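Local coordinates for protein AtxE2 (Asticcacaulis excentricus, PDB 5TXE) that hydrolyses the isopeptide bond of the lasso peptides astexin-2 and astexin-3, turning the threaded substrates into linear peptides, at residues A[407-412]-A[500-505]; A[411-416]-A[471-476]; A[428-433]-A[509-514]; A[434-439]-A[452-457]. The protein carries 1 engineered substitution. One frame throughout, in Å; residues are numbered along the deposited sequence.

Contact 1 (A[407-412]-A[500-505])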
loop_
_atom_site.group_PDB
_atom_site.type_symbol
_atom_site.label_atom_id
_atom_site.label_comp_id
_atom_site.label_asym_id
_atom_site.label_seq_id
_atom_site.Cartn_x
_atom_site.Cartn_y
_atom_site.Cartn_z
ATOM N N LEU A 407 -6.992 -7.562 21.643
ATOM C CA LEU A 407 -8.243 -7.820 22.244
ATOM C C LEU A 407 -9.118 -8.644 21.293
ATOM O O LEU A 407 -8.752 -8.884 20.122
ATOM C CB LEU A 407 -8.938 -6.533 22.690
ATOM C CG LEU A 407 -9.331 -5.461 21.666
ATOM C CD1 LEU A 407 -10.590 -5.804 20.871
ATOM C CD2 LEU A 407 -9.565 -4.153 22.439
ATOM N N ARG A 408 -10.227 -9.137 21.830
ATOM C CA ARG A 408 -11.177 -9.839 21.034
ATOM C C ARG A 408 -12.297 -8.867 21.035
ATOM O O ARG A 408 -12.596 -8.302 22.082
ATOM C CB ARG A 408 -11.592 -11.156 21.663
ATOM C CG ARG A 408 -12.387 -12.021 20.697
ATOM C CD ARG A 408 -12.749 -13.377 21.298
ATOM N NE ARG A 408 -11.621 -14.296 21.487
ATOM C CZ ARG A 408 -11.076 -15.034 20.530
ATOM N NH1 ARG A 408 -11.476 -14.942 19.261
ATOM N NH2 ARG A 408 -10.074 -15.851 20.820
ATOM N N ASN A 409 -12.874 -8.622 19.872
ATOM C CA ASN A 409 -13.904 -7.624 19.782
ATOM C C ASN A 409 -15.247 -8.239 20.114
ATOM O O ASN A 409 -15.350 -9.464 20.300
ATOM C CB ASN A 409 -13.862 -6.876 18.424
ATOM C CG ASN A 409 -14.405 -7.659 17.247
ATOM O OD1 ASN A 409 -15.031 -8.687 17.393
ATOM N ND2 ASN A 409 -14.119 -7.159 16.019
ATOM N N ARG A 410 -16.268 -7.388 20.171
ATOM C CA ARG A 410 -17.607 -7.819 20.537
ATOM C C ARG A 410 -18.207 -8.839 19.562
ATOM O O ARG A 410 -19.125 -9.567 19.903
ATOM C CB ARG A 410 -18.526 -6.609 20.805
ATOM C CG ARG A 410 -18.624 -5.443 19.790
ATOM C CD ARG A 410 -19.812 -4.557 20.203
ATOM N NE ARG A 410 -19.670 -3.106 20.242
ATOM C CZ ARG A 410 -18.905 -2.399 21.074
ATOM N NH1 ARG A 410 -18.086 -2.998 21.907
ATOM N NH2 ARG A 410 -18.936 -1.074 21.036
ATOM N N ASN A 411 -17.658 -8.970 18.373
ATOM C CA ASN A 411 -18.106 -10.015 17.487
ATOM C C ASN A 411 -17.232 -11.238 17.554
ATOM O O ASN A 411 -17.302 -12.078 16.645
ATOM C CB ASN A 411 -18.135 -9.450 16.077
ATOM C CG ASN A 411 -19.073 -8.257 15.986
ATOM O OD1 ASN A 411 -18.671 -7.086 15.909
ATOM N ND2 ASN A 411 -20.349 -8.563 16.049
ATOM N N GLY A 412 -16.387 -11.335 18.592
ATOM C CA GLY A 412 -15.541 -12.533 18.781
ATOM C C GLY A 412 -14.256 -12.580 17.960
ATOM O O GLY A 412 -13.636 -13.603 17.837
ATOM N N LEU A 500 -16.346 -0.112 13.242
ATOM C CA LEU A 500 -16.580 0.996 14.169
ATOM C C LEU A 500 -16.632 0.494 15.620
ATOM O O LEU A 500 -16.061 1.118 16.539
ATOM C CB LEU A 500 -17.861 1.689 13.835
ATOM C CG LEU A 500 -18.271 2.804 14.778
ATOM C CD1 LEU A 500 -17.277 3.921 14.814
ATOM C CD2 LEU A 500 -19.596 3.362 14.356
ATOM N N HIS A 501 -17.291 -0.647 15.817
ATOM C CA HIS A 501 -17.371 -1.222 17.166
ATOM C C HIS A 501 -16.022 -1.627 17.642
ATOM O O HIS A 501 -15.724 -1.498 18.827
ATOM C CB HIS A 501 -18.280 -2.433 17.185
ATOM C CG HIS A 501 -19.745 -2.135 17.076
ATOM N ND1 HIS A 501 -20.354 -1.060 17.690
ATOM C CD2 HIS A 501 -20.732 -2.821 16.462
ATOM C CE1 HIS A 501 -21.650 -1.086 17.445
ATOM N NE2 HIS A 501 -21.904 -2.142 16.696
ATOM N N THR A 502 -15.156 -2.073 16.743
ATOM C CA THR A 502 -13.781 -2.409 17.158
ATOM C C THR A 502 -13.027 -1.191 17.596
ATOM O O THR A 502 -12.311 -1.231 18.569
ATOM C CB THR A 502 -12.999 -3.113 16.039
ATOM O OG1 THR A 502 -13.712 -4.267 15.630
ATOM C CG2 THR A 502 -11.613 -3.529 16.487
ATOM N N LEU A 503 -13.192 -0.085 16.895
ATOM C CA LEU A 503 -12.547 1.145 17.345
ATOM C C LEU A 503 -13.063 1.593 18.714
ATOM O O LEU A 503 -12.289 2.055 19.543
ATOM C CB LEU A 503 -12.780 2.279 16.344
ATOM C CG LEU A 503 -11.992 2.154 15.046
ATOM C CD1 LEU A 503 -12.464 3.196 14.090
ATOM C CD2 LEU A 503 -10.493 2.302 15.299
ATOM N N GLU A 504 -14.368 1.503 18.907
ATOM C CA GLU A 504 -14.981 1.817 20.184
ATOM C C GLU A 504 -14.447 0.871 21.301
ATOM O O GLU A 504 -14.130 1.344 22.378
ATOM C CB GLU A 504 -16.490 1.797 20.087
ATOM C CG GLU A 504 -17.061 2.948 19.240
ATOM C CD GLU A 504 -18.565 2.836 18.973
ATOM O OE1 GLU A 504 -19.176 1.784 19.315
ATOM O OE2 GLU A 504 -19.162 3.808 18.438
ATOM N N ASP A 505 -14.227 -0.403 21.006
ATOM C CA ASP A 505 -13.598 -1.326 21.978
ATOM C C ASP A 505 -12.195 -0.876 22.329
ATOM O O ASP A 505 -11.834 -0.824 23.496
ATOM C CB ASP A 505 -13.546 -2.759 21.431
ATOM C CG ASP A 505 -14.938 -3.346 21.185
ATOM O OD1 ASP A 505 -15.888 -2.895 21.845
ATOM O OD2 ASP A 505 -15.108 -4.258 20.332
#
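Thr502 OG1 has two hydrogen-bond partners, Asn409 ND2 across the contact and the carbonyl of Asn498 within its own helix. The bond from Asn409 ND2 to Thr502 OG1 is 2.9 Å long, with an N-H...O angle of 145° and the oxygen tilted from the amide plane. Asn409 OD1 accepts from Asn411 N at 2.8 Å, an Asx turn, and from Ile413 N. Asn411 N lies above the carbonyl plane of Asn409 OD1, not on a lone pair. Asn409 also starts a type I beta turn ending at Gly412. This turn closes the hairpin between strands 401-408 and 414-421, at the outer edge of the alpha/beta hydrolase sheet, and the side-chain amide of Asn409 ties the hairpin to helix 494-512. A leucine in place of Asn409 would probably leave the amides of Asn411 and Ile413 without their acceptor and Thr502 OG1 without its donor. Arg410 reaches along the helix surface instead. Its CD lies over the face of the His501 ring, a CH-pi contact 4.3 Å from the centroid. The chain bends at chi3 (134°), and the guanidinium turns toward two carboxylates. Arg410 NH2 makes a weak salt bridge to Glu504 OE1 at 3.3 Å. Asp505 OD2 takes a weak bond from Arg410 N, while Asp505 OD1 is doubtfully placed. Leu407 CD2 lies near Asp505 O, and CD1 near Asp505 CB.

Contact 2 (A[411-416]-A[471-476])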
loop_
_atom_site.group_PDB
_atom_site.type_symbol
_atom_site.label_atom_id
_atom_site.label_comp_id
_atom_site.label_asym_id
_atom_site.label_seq_id
_atom_site.Cartn_x
_atom_site.Cartn_y
_atom_site.Cartn_z
ATOM N N ASN A 411 -17.658 -8.970 18.373
ATOM C CA ASN A 411 -18.106 -10.015 17.487
ATOM C C ASN A 411 -17.232 -11.238 17.554
ATOM O O ASN A 411 -17.302 -12.078 16.645
ATOM C CB ASN A 411 -18.135 -9.450 16.077
ATOM C CG ASN A 411 -19.073 -8.257 15.986
ATOM O OD1 ASN A 411 -18.671 -7.086 15.909
ATOM N ND2 ASN A 411 -20.349 -8.563 16.049
ATOM N N GLY A 412 -16.387 -11.335 18.592
ATOM C CA GLY A 412 -15.541 -12.533 18.781
ATOM C C GLY A 412 -14.256 -12.580 17.960
ATOM O O GLY A 412 -13.636 -13.603 17.837
ATOM N N ILE A 413 -13.873 -11.480 17.335
ATOM C CA ILE A 413 -12.775 -11.524 16.360
ATOM C C ILE A 413 -11.536 -10.986 17.004
ATOM O O ILE A 413 -11.587 -10.015 17.725
ATOM C CB ILE A 413 -13.143 -10.737 15.094
ATOM C CG1 ILE A 413 -14.256 -11.469 14.358
ATOM C CG2 ILE A 413 -11.927 -10.539 14.201
ATOM C CD1 ILE A 413 -15.100 -10.572 13.497
ATOM N N GLU A 414 -10.432 -11.653 16.763
ATOM C CA GLU A 414 -9.145 -11.234 17.301
ATOM C C GLU A 414 -8.680 -9.958 16.606
ATOM O O GLU A 414 -8.723 -9.862 15.399
ATOM C CB GLU A 414 -8.083 -12.330 17.085
ATOM C CG GLU A 414 -8.423 -13.645 17.803
ATOM C CD GLU A 414 -7.437 -14.781 17.561
ATOM O OE1 GLU A 414 -6.380 -14.606 16.910
ATOM O OE2 GLU A 414 -7.706 -15.848 18.114
ATOM N N VAL A 415 -8.219 -9.003 17.391
ATOM C CA VAL A 415 -7.784 -7.725 16.889
ATOM C C VAL A 415 -6.395 -7.410 17.424
ATOM O O VAL A 415 -6.130 -7.652 18.597
ATOM C CB VAL A 415 -8.712 -6.650 17.414
ATOM C CG1 VAL A 415 -8.201 -5.263 17.015
ATOM C CG2 VAL A 415 -10.115 -6.889 16.895
ATOM N N PHE A 416 -5.507 -6.879 16.581
ATOM C CA PHE A 416 -4.358 -6.176 17.143
ATOM C C PHE A 416 -4.326 -4.726 16.648
ATOM O O PHE A 416 -4.987 -4.383 15.642
ATOM C CB PHE A 416 -3.059 -6.932 16.876
ATOM C CG PHE A 416 -2.445 -6.682 15.501
ATOM C CD1 PHE A 416 -2.777 -7.473 14.415
ATOM C CD2 PHE A 416 -1.485 -5.683 15.333
ATOM C CE1 PHE A 416 -2.177 -7.286 13.172
ATOM C CE2 PHE A 416 -0.899 -5.454 14.095
ATOM C CZ PHE A 416 -1.237 -6.265 13.012
ATOM N N ARG A 471 -10.306 -8.651 10.588
ATOM C CA ARG A 471 -11.076 -9.535 9.724
ATOM C C ARG A 471 -12.587 -9.342 9.843
ATOM O O ARG A 471 -13.120 -9.003 10.933
ATOM C CB ARG A 471 -10.698 -10.995 9.998
ATOM C CG ARG A 471 -9.361 -11.355 9.355
ATOM C CD ARG A 471 -9.073 -12.847 9.382
ATOM N NE ARG A 471 -10.066 -13.658 8.663
ATOM C CZ ARG A 471 -10.147 -14.989 8.721
ATOM N NH1 ARG A 471 -9.280 -15.689 9.445
ATOM N NH2 ARG A 471 -11.099 -15.633 8.054
ATOM N N SER A 472 -13.275 -9.504 8.711
ATOM C CA SER A 472 -14.720 -9.389 8.741
ATOM C C SER A 472 -15.332 -10.747 9.135
ATOM O O SER A 472 -14.702 -11.776 8.945
ATOM C CB SER A 472 -15.265 -9.004 7.382
ATOM O OG SER A 472 -15.007 -10.036 6.460
ATOM N N GLU A 473 -16.561 -10.725 9.629
ATOM C CA GLU A 473 -17.331 -11.963 9.884
ATOM C C GLU A 473 -17.451 -12.797 8.601
ATOM O O GLU A 473 -17.284 -14.011 8.621
ATOM C CB GLU A 473 -18.721 -11.612 10.427
ATOM C CG GLU A 473 -18.659 -10.838 11.764
ATOM C CD GLU A 473 -20.001 -10.309 12.296
ATOM O OE1 GLU A 473 -20.910 -11.146 12.495
ATOM O OE2 GLU A 473 -20.142 -9.067 12.540
ATOM N N ALA A 474 -17.719 -12.122 7.480
ATOM C CA ALA A 474 -17.880 -12.779 6.186
ATOM C C ALA A 474 -16.640 -13.544 5.778
ATOM O O ALA A 474 -16.731 -14.526 5.063
ATOM C CB ALA A 474 -18.214 -11.768 5.101
ATOM N N SER A 475 -15.462 -13.068 6.174
ATOM C CA SER A 475 -14.232 -13.771 5.821
ATOM C C SER A 475 -14.122 -15.141 6.534
ATOM O O SER A 475 -13.298 -15.957 6.144
ATOM C CB SER A 475 -13.019 -12.919 6.158
ATOM O OG SER A 475 -12.878 -12.822 7.577
ATOM N N TYR A 476 -14.940 -15.364 7.565
ATOM C CA TYR A 476 -15.047 -16.659 8.253
ATOM C C TYR A 476 -16.127 -17.618 7.683
ATOM O O TYR A 476 -16.350 -18.694 8.248
ATOM C CB TYR A 476 -15.321 -16.437 9.760
ATOM C CG TYR A 476 -14.118 -15.886 10.482
ATOM C CD1 TYR A 476 -13.054 -16.716 10.789
ATOM C CD2 TYR A 476 -14.022 -14.539 10.814
ATOM C CE1 TYR A 476 -11.938 -16.234 11.418
ATOM C CE2 TYR A 476 -12.912 -14.046 11.460
ATOM C CZ TYR A 476 -11.869 -14.902 11.751
ATOM O OH TYR A 476 -10.736 -14.457 12.376
#
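Ile413 sets CG1 anti to its carbonyl carbon (chi1 -68°), and chi2 of 155° stretches the chain onward, which carries CD1 to the loop 471-476. There Ile413 CD1 rests 3.6 Å from Arg471 O. The same methyl lies 4.0 Å from Glu473 CG, where the two side chains cross at about a right angle. The other branch, CG2, faces Arg471 O as well. Ile413 CG1 meets Tyr476 CE2 at 4.1 Å, coming at the ring obliquely. One buried isoleucine thus touches Arg471, Glu473 and Tyr476, and no hydrogen bond joins the two segments. Glu473 runs extended past CG toward the turn, and its carboxylate lies beside the amide group of Asn411, the two planes only 22° apart. A glycine at Asn411 would probably open a gap beside the Glu473 carboxylate and free it to turn. The loop holds its own shape. Ser475 N bonds to Ser472 OG at 3.1 Å, an ST motif, and Ser472 OG is also bonded to Glu489. Arg471 NE donates to Ser475 OG at 3.1 Å, while Tyr476 lies against one face of the Arg471 guanidinium. The contact joins the start of strand 414-421 to the loop that follows strand 463-467. Strands 414-421 and 463-467 are antiparallel neighbours in the sheet, as are the second and fourth strands of the alpha/beta hydrolase fold.

Contact 3 (A[428-433]-A[509-514])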
loop_
_atom_site.group_PDB
_atom_site.type_symbol
_atom_site.label_atom_id
_atom_site.label_comp_id
_atom_site.label_asym_id
_atom_site.label_seq_id
_atom_site.Cartn_x
_atom_site.Cartn_y
_atom_site.Cartn_z
ATOM N N GLY A 428 -0.368 8.031 34.427
ATOM C CA GLY A 428 -1.245 8.885 35.243
ATOM C C GLY A 428 -1.828 10.030 34.442
ATOM O O GLY A 428 -2.816 10.669 34.848
ATOM N N THR A 429 -1.211 10.268 33.286
ATOM C CA THR A 429 -1.522 11.385 32.422
ATOM C C THR A 429 -2.602 10.913 31.445
ATOM O O THR A 429 -2.358 9.949 30.708
ATOM C CB THR A 429 -0.247 11.790 31.616
ATOM O OG1 THR A 429 0.837 12.044 32.519
ATOM C CG2 THR A 429 -0.483 13.031 30.737
ATOM N N ARG A 430 -3.768 11.572 31.418
ATOM C CA ARG A 430 -4.787 11.248 30.391
ATOM C C ARG A 430 -4.598 12.069 29.129
ATOM O O ARG A 430 -4.778 13.268 29.162
ATOM C CB ARG A 430 -6.180 11.522 30.863
ATOM C CG ARG A 430 -6.821 10.345 31.535
ATOM C CD ARG A 430 -8.303 10.577 31.774
ATOM N NE ARG A 430 -8.780 9.561 32.687
ATOM C CZ ARG A 430 -9.163 8.328 32.348
ATOM N NH1 ARG A 430 -9.169 7.886 31.093
ATOM N NH2 ARG A 430 -9.544 7.510 33.307
ATOM N N LEU A 431 -4.258 11.424 28.018
ATOM C CA LEU A 431 -3.921 12.129 26.749
ATOM C C LEU A 431 -5.075 12.243 25.731
ATOM O O LEU A 431 -5.961 11.431 25.721
ATOM C CB LEU A 431 -2.798 11.400 26.054
ATOM C CG LEU A 431 -1.492 11.371 26.844
ATOM C CD1 LEU A 431 -0.585 10.364 26.203
ATOM C CD2 LEU A 431 -0.787 12.725 26.891
ATOM N N PRO A 432 -5.039 13.262 24.865
ATOM C CA PRO A 432 -5.889 13.187 23.669
ATOM C C PRO A 432 -5.354 12.091 22.749
ATOM O O PRO A 432 -4.175 11.745 22.775
ATOM C CB PRO A 432 -5.751 14.570 23.062
ATOM C CG PRO A 432 -4.356 14.997 23.428
ATOM C CD PRO A 432 -4.145 14.433 24.843
ATOM N N LEU A 433 -6.247 11.483 22.012
ATOM C CA LEU A 433 -5.928 10.381 21.166
ATOM C C LEU A 433 -6.198 10.703 19.705
ATOM O O LEU A 433 -7.249 11.287 19.356
ATOM C CB LEU A 433 -6.830 9.230 21.565
ATOM C CG LEU A 433 -6.701 7.930 20.747
ATOM C CD1 LEU A 433 -5.352 7.280 20.829
ATOM C CD2 LEU A 433 -7.762 6.930 21.157
ATOM N N ASP A 509 -10.937 0.411 25.964
ATOM C CA ASP A 509 -9.801 -0.186 26.643
ATOM C C ASP A 509 -8.833 0.876 27.140
ATOM O O ASP A 509 -8.395 0.850 28.283
ATOM C CB ASP A 509 -9.080 -1.159 25.681
ATOM C CG ASP A 509 -7.881 -1.894 26.329
ATOM O OD1 ASP A 509 -8.103 -2.856 27.070
ATOM O OD2 ASP A 509 -6.708 -1.545 26.070
ATOM N N LEU A 510 -8.428 1.772 26.253
ATOM C CA LEU A 510 -7.410 2.731 26.601
ATOM C C LEU A 510 -7.983 3.711 27.614
ATOM O O LEU A 510 -7.260 4.216 28.452
ATOM C CB LEU A 510 -6.943 3.492 25.370
ATOM C CG LEU A 510 -6.202 2.702 24.315
ATOM C CD1 LEU A 510 -6.032 3.559 23.063
ATOM C CD2 LEU A 510 -4.855 2.314 24.865
ATOM N N ASP A 511 -9.283 3.922 27.555
ATOM C CA ASP A 511 -9.994 4.710 28.573
ATOM C C ASP A 511 -9.924 4.064 29.986
ATOM O O ASP A 511 -9.547 4.703 30.930
ATOM C CB ASP A 511 -11.447 4.890 28.164
ATOM C CG ASP A 511 -12.228 5.820 29.099
ATOM O OD1 ASP A 511 -11.649 6.470 29.983
ATOM O OD2 ASP A 511 -13.466 5.898 28.934
ATOM N N ARG A 512 -10.216 2.780 30.081
ATOM C CA ARG A 512 -10.101 2.039 31.344
ATOM C C ARG A 512 -8.685 2.053 31.866
ATOM O O ARG A 512 -8.493 2.151 33.048
ATOM C CB ARG A 512 -10.568 0.585 31.169
ATOM C CG ARG A 512 -12.076 0.500 31.026
ATOM C CD ARG A 512 -12.614 -0.936 30.886
ATOM N NE ARG A 512 -13.635 -1.048 29.821
ATOM C CZ ARG A 512 -14.848 -0.464 29.861
ATOM N NH1 ARG A 512 -15.193 0.301 30.903
ATOM N NH2 ARG A 512 -15.722 -0.626 28.857
ATOM N N ARG A 513 -7.678 1.967 31.002
ATOM C CA ARG A 513 -6.309 2.049 31.460
ATOM C C ARG A 513 -5.917 3.469 31.921
ATOM O O ARG A 513 -4.825 3.655 32.430
ATOM C CB ARG A 513 -5.334 1.538 30.392
ATOM C CG ARG A 513 -5.482 0.022 30.208
ATOM C CD ARG A 513 -4.836 -0.513 28.949
ATOM N NE ARG A 513 -3.447 -0.089 28.873
ATOM C CZ ARG A 513 -2.533 -0.626 28.069
ATOM N NH1 ARG A 513 -2.826 -1.657 27.266
ATOM N NH2 ARG A 513 -1.307 -0.117 28.066
ATOM N N GLY A 514 -6.787 4.458 31.781
ATOM C CA GLY A 514 -6.414 5.798 32.181
ATOM C C GLY A 514 -5.403 6.436 31.245
ATOM O O GLY A 514 -4.751 7.409 31.605
#
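Arg430 NH1 serves several acceptors at the end of helix 494-512. The Arg430 chain, extended from CG to NE (chi3 -167°), carries the guanidinium there. The straightest bond across the contact runs to Asp511 O, 3.2 Å from Arg430 NH1 with an N-H...O angle of 160°. The donor lies in the carbonyl plane, on a lone pair, and the oxygen lies close to the guanidinium plane. A weaker bond, part of a salt bridge, joins Arg430 NH1 to Asp511 OD1 at 3.1 Å. Here the planes of guanidinium and carboxylate stand 79° apart, so the two groups do not pair side by side. A third acceptor for NH1 is the carbonyl of Ile516. Asp511 O has two donors in turn, Arg430 NH1 and Gly514 N, the latter at 2.9 Å. Arg513 N is satisfied by Asp509 O. Gly514 closes the helix in a Schellman motif, with the positive phi that favours a glycine. Its CA lies 3.4 Å above the plane of the Arg430 guanidinium, toward the rim. The positive side chain thus sits at the C-terminal end of the helix, where the helix dipole would probably favour it. Thr429 OG1 is bonded to Gln426 O, and the backbone O of Thr429 to Tyr425 OH. Deeper in, Leu433 CD2 packs on Leu510 CD1 at 4.2 Å, and both leucines touch Ile516. Strand 431-436 runs between strand 463-467 and strand 521-525 in the sheet, with the short strand 516-517 bonded to its start at Leu431, and Pro432 packs on helix 643-662.

Contact 4 (A[434-439]-A[452-457])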
loop_
_atom_site.group_PDB
_atom_site.type_symbol
_atom_site.label_atom_id
_atom_site.label_comp_id
_atom_site.label_asym_id
_atom_site.label_seq_id
_atom_site.Cartn_x
_atom_site.Cartn_y
_atom_site.Cartn_z
ATOM N N VAL A 434 -5.307 10.244 18.841
ATOM C CA VAL A 434 -5.547 10.304 17.396
ATOM C C VAL A 434 -5.436 8.896 16.832
ATOM O O VAL A 434 -4.472 8.170 17.108
ATOM C CB VAL A 434 -4.524 11.219 16.701
ATOM C CG1 VAL A 434 -4.673 11.117 15.191
ATOM C CG2 VAL A 434 -4.704 12.645 17.193
ATOM N N ILE A 435 -6.415 8.518 16.027
ATOM C CA ILE A 435 -6.463 7.191 15.408
ATOM C C ILE A 435 -6.025 7.292 13.942
ATOM O O ILE A 435 -6.572 8.114 13.184
ATOM C CB ILE A 435 -7.862 6.608 15.502
ATOM C CG1 ILE A 435 -8.293 6.506 16.971
ATOM C CG2 ILE A 435 -7.886 5.261 14.871
ATOM C CD1 ILE A 435 -9.769 6.224 17.145
ATOM N N VAL A 436 -5.016 6.483 13.587
ATOM C CA VAL A 436 -4.481 6.357 12.251
ATOM C C VAL A 436 -4.812 4.933 11.761
ATOM O O VAL A 436 -4.618 3.977 12.511
ATOM C CB VAL A 436 -3.003 6.601 12.236
ATOM C CG1 VAL A 436 -2.399 6.407 10.871
ATOM C CG2 VAL A 436 -2.708 7.968 12.728
ATOM N N GLN A 437 -5.302 4.800 10.522
ATOM C CA GLN A 437 -5.711 3.539 9.962
ATOM C C GLN A 437 -4.938 3.191 8.654
ATOM O O GLN A 437 -4.313 4.059 8.066
ATOM C CB GLN A 437 -7.198 3.611 9.614
ATOM C CG GLN A 437 -8.094 4.230 10.644
ATOM C CD GLN A 437 -9.538 4.175 10.189
ATOM O OE1 GLN A 437 -10.139 3.094 10.112
ATOM N NE2 GLN A 437 -10.093 5.323 9.841
ATOM N N TYR A 438 -5.043 1.968 8.122
ATOM C CA TYR A 438 -5.747 0.833 8.722
ATOM C C TYR A 438 -4.912 -0.430 8.687
ATOM O O TYR A 438 -5.470 -1.525 8.798
ATOM C CB TYR A 438 -7.079 0.544 8.033
ATOM C CG TYR A 438 -7.067 0.541 6.507
ATOM C CD1 TYR A 438 -6.807 -0.635 5.780
ATOM C CD2 TYR A 438 -7.320 1.716 5.784
ATOM C CE1 TYR A 438 -6.807 -0.627 4.403
ATOM C CE2 TYR A 438 -7.336 1.713 4.409
ATOM C CZ TYR A 438 -7.099 0.552 3.714
ATOM O OH TYR A 438 -7.127 0.563 2.347
ATOM N N SER A 439 -3.595 -0.261 8.525
ATOM C CA SER A 439 -2.659 -1.340 8.707
ATOM C C SER A 439 -1.481 -0.899 9.551
ATOM O O SER A 439 -0.960 0.218 9.417
ATOM C CB SER A 439 -2.174 -2.022 7.427
ATOM O OG SER A 439 -2.021 -1.129 6.398
ATOM N N ASN A 452 -0.919 10.349 7.581
ATOM C CA ASN A 452 -1.142 10.788 8.951
ATOM C C ASN A 452 0.027 10.392 9.802
ATOM O O ASN A 452 0.195 9.212 10.089
ATOM C CB ASN A 452 -2.434 10.200 9.484
ATOM C CG ASN A 452 -3.660 10.756 8.745
ATOM O OD1 ASN A 452 -4.099 11.853 9.034
ATOM N ND2 ASN A 452 -4.169 10.001 7.750
ATOM N N PRO A 453 0.835 11.365 10.218
ATOM C CA PRO A 453 2.212 11.084 10.680
ATOM C C PRO A 453 2.312 10.600 12.162
ATOM O O PRO A 453 2.119 11.382 13.109
ATOM C CB PRO A 453 2.888 12.429 10.502
ATOM C CG PRO A 453 1.821 13.395 10.739
ATOM C CD PRO A 453 0.550 12.802 10.230
ATOM N N ILE A 454 2.593 9.330 12.346
ATOM C CA ILE A 454 2.298 8.689 13.610
ATOM C C ILE A 454 3.282 9.146 14.663
ATOM O O ILE A 454 2.892 9.644 15.713
ATOM C CB ILE A 454 2.333 7.163 13.422
ATOM C CG1 ILE A 454 1.079 6.759 12.694
ATOM C CG2 ILE A 454 2.401 6.444 14.783
ATOM C CD1 ILE A 454 1.155 5.379 12.123
ATOM N N LEU A 455 4.560 9.041 14.363
ATOM C CA LEU A 455 5.547 9.397 15.365
ATOM C C LEU A 455 5.529 10.883 15.647
ATOM O O LEU A 455 5.529 11.264 16.796
ATOM C CB LEU A 455 6.948 8.864 14.956
ATOM C CG LEU A 455 7.036 7.324 14.691
ATOM C CD1 LEU A 455 8.461 6.890 14.281
ATOM C CD2 LEU A 455 6.620 6.557 15.934
ATOM N N PRO A 456 5.489 11.753 14.591
ATOM C CA PRO A 456 5.324 13.157 14.883
ATOM C C PRO A 456 4.090 13.512 15.695
ATOM O O PRO A 456 4.154 14.400 16.533
ATOM C CB PRO A 456 5.298 13.785 13.508
ATOM C CG PRO A 456 6.086 12.849 12.646
ATOM C CD PRO A 456 5.697 11.513 13.151
ATOM N N LEU A 457 2.968 12.813 15.508
ATOM C CA LEU A 457 1.803 13.076 16.360
ATOM C C LEU A 457 2.110 12.745 17.849
ATOM O O LEU A 457 1.743 13.498 18.774
ATOM C CB LEU A 457 0.593 12.260 15.912
ATOM C CG LEU A 457 -0.229 12.858 14.774
ATOM C CD1 LEU A 457 -1.195 11.880 14.125
ATOM C CD2 LEU A 457 -0.976 14.062 15.250
#
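The amide of Asn452 is the one flat side-chain group of the touching residues, and Val436 comes to its root rather than to a face or edge. Val436 CG2 lies 3.9 Å from Asn452 CB, and the two side chains slide past each other in opposite directions. The backbone O of Asn452 is met by Val436 CG1, also at 3.9 Å. With CG1 anti to the backbone N (chi1 177°), Val436 spreads its two methyls over Asn452 and Ile454. Ile454 CD1 touches Val436 CG1 at 3.9 Å, the chains crossing obliquely. This is the strand-helix packing of a beta-alpha-beta unit: strand 431-436, helix 454-459 and strand 463-467. It belongs to the alpha/beta hydrolase core, and every touching residue is buried. Further back along the strand, Val434 CG1 meets Leu457 CD1 at 3.7 Å, at about a right angle. Leu457 CD1 thus lies over both valines, though Val436 is farther from it. Pro453 takes the N-cap position, and its carbonyl accepts from Leu457 N in the first turn. Helix 643-662 packs alongside: Leu457 touches Ile654 and Val434 touches Phe657. Further along the chain a cis peptide precedes Tyr438, which stabilises the alkoxide intermediate. Its ring meets an aromatic side chain of the bound peptide edge-to-face and packs on Ala527, the engineered replacement of the nucleophile.

All four contacts lie round one mixed sheet of the alpha/beta hydrolase domain. Contacts 1 and 2 start from the same turn between strands 401-408 and 414-421, share Asn411 and Gly412, and have centres about 9 Å apart. Contacts 1 and 3 both use helix 494-512, with centres about 17 Å apart. Contacts 3 and 4 both use strand 431-436, also about 17 Å between centres. Along the chain, contact 3 interleaves with both contact 1 and contact 2. Contact 4 spans a short piece of chain, 434-457, that lies wholly within the spans of the other three. Contacts 1 and 4 meet where Leu503 packs on Ile435. Contact 4 holds Tyr438, near the catalytic residues; contact 3 lies away from them.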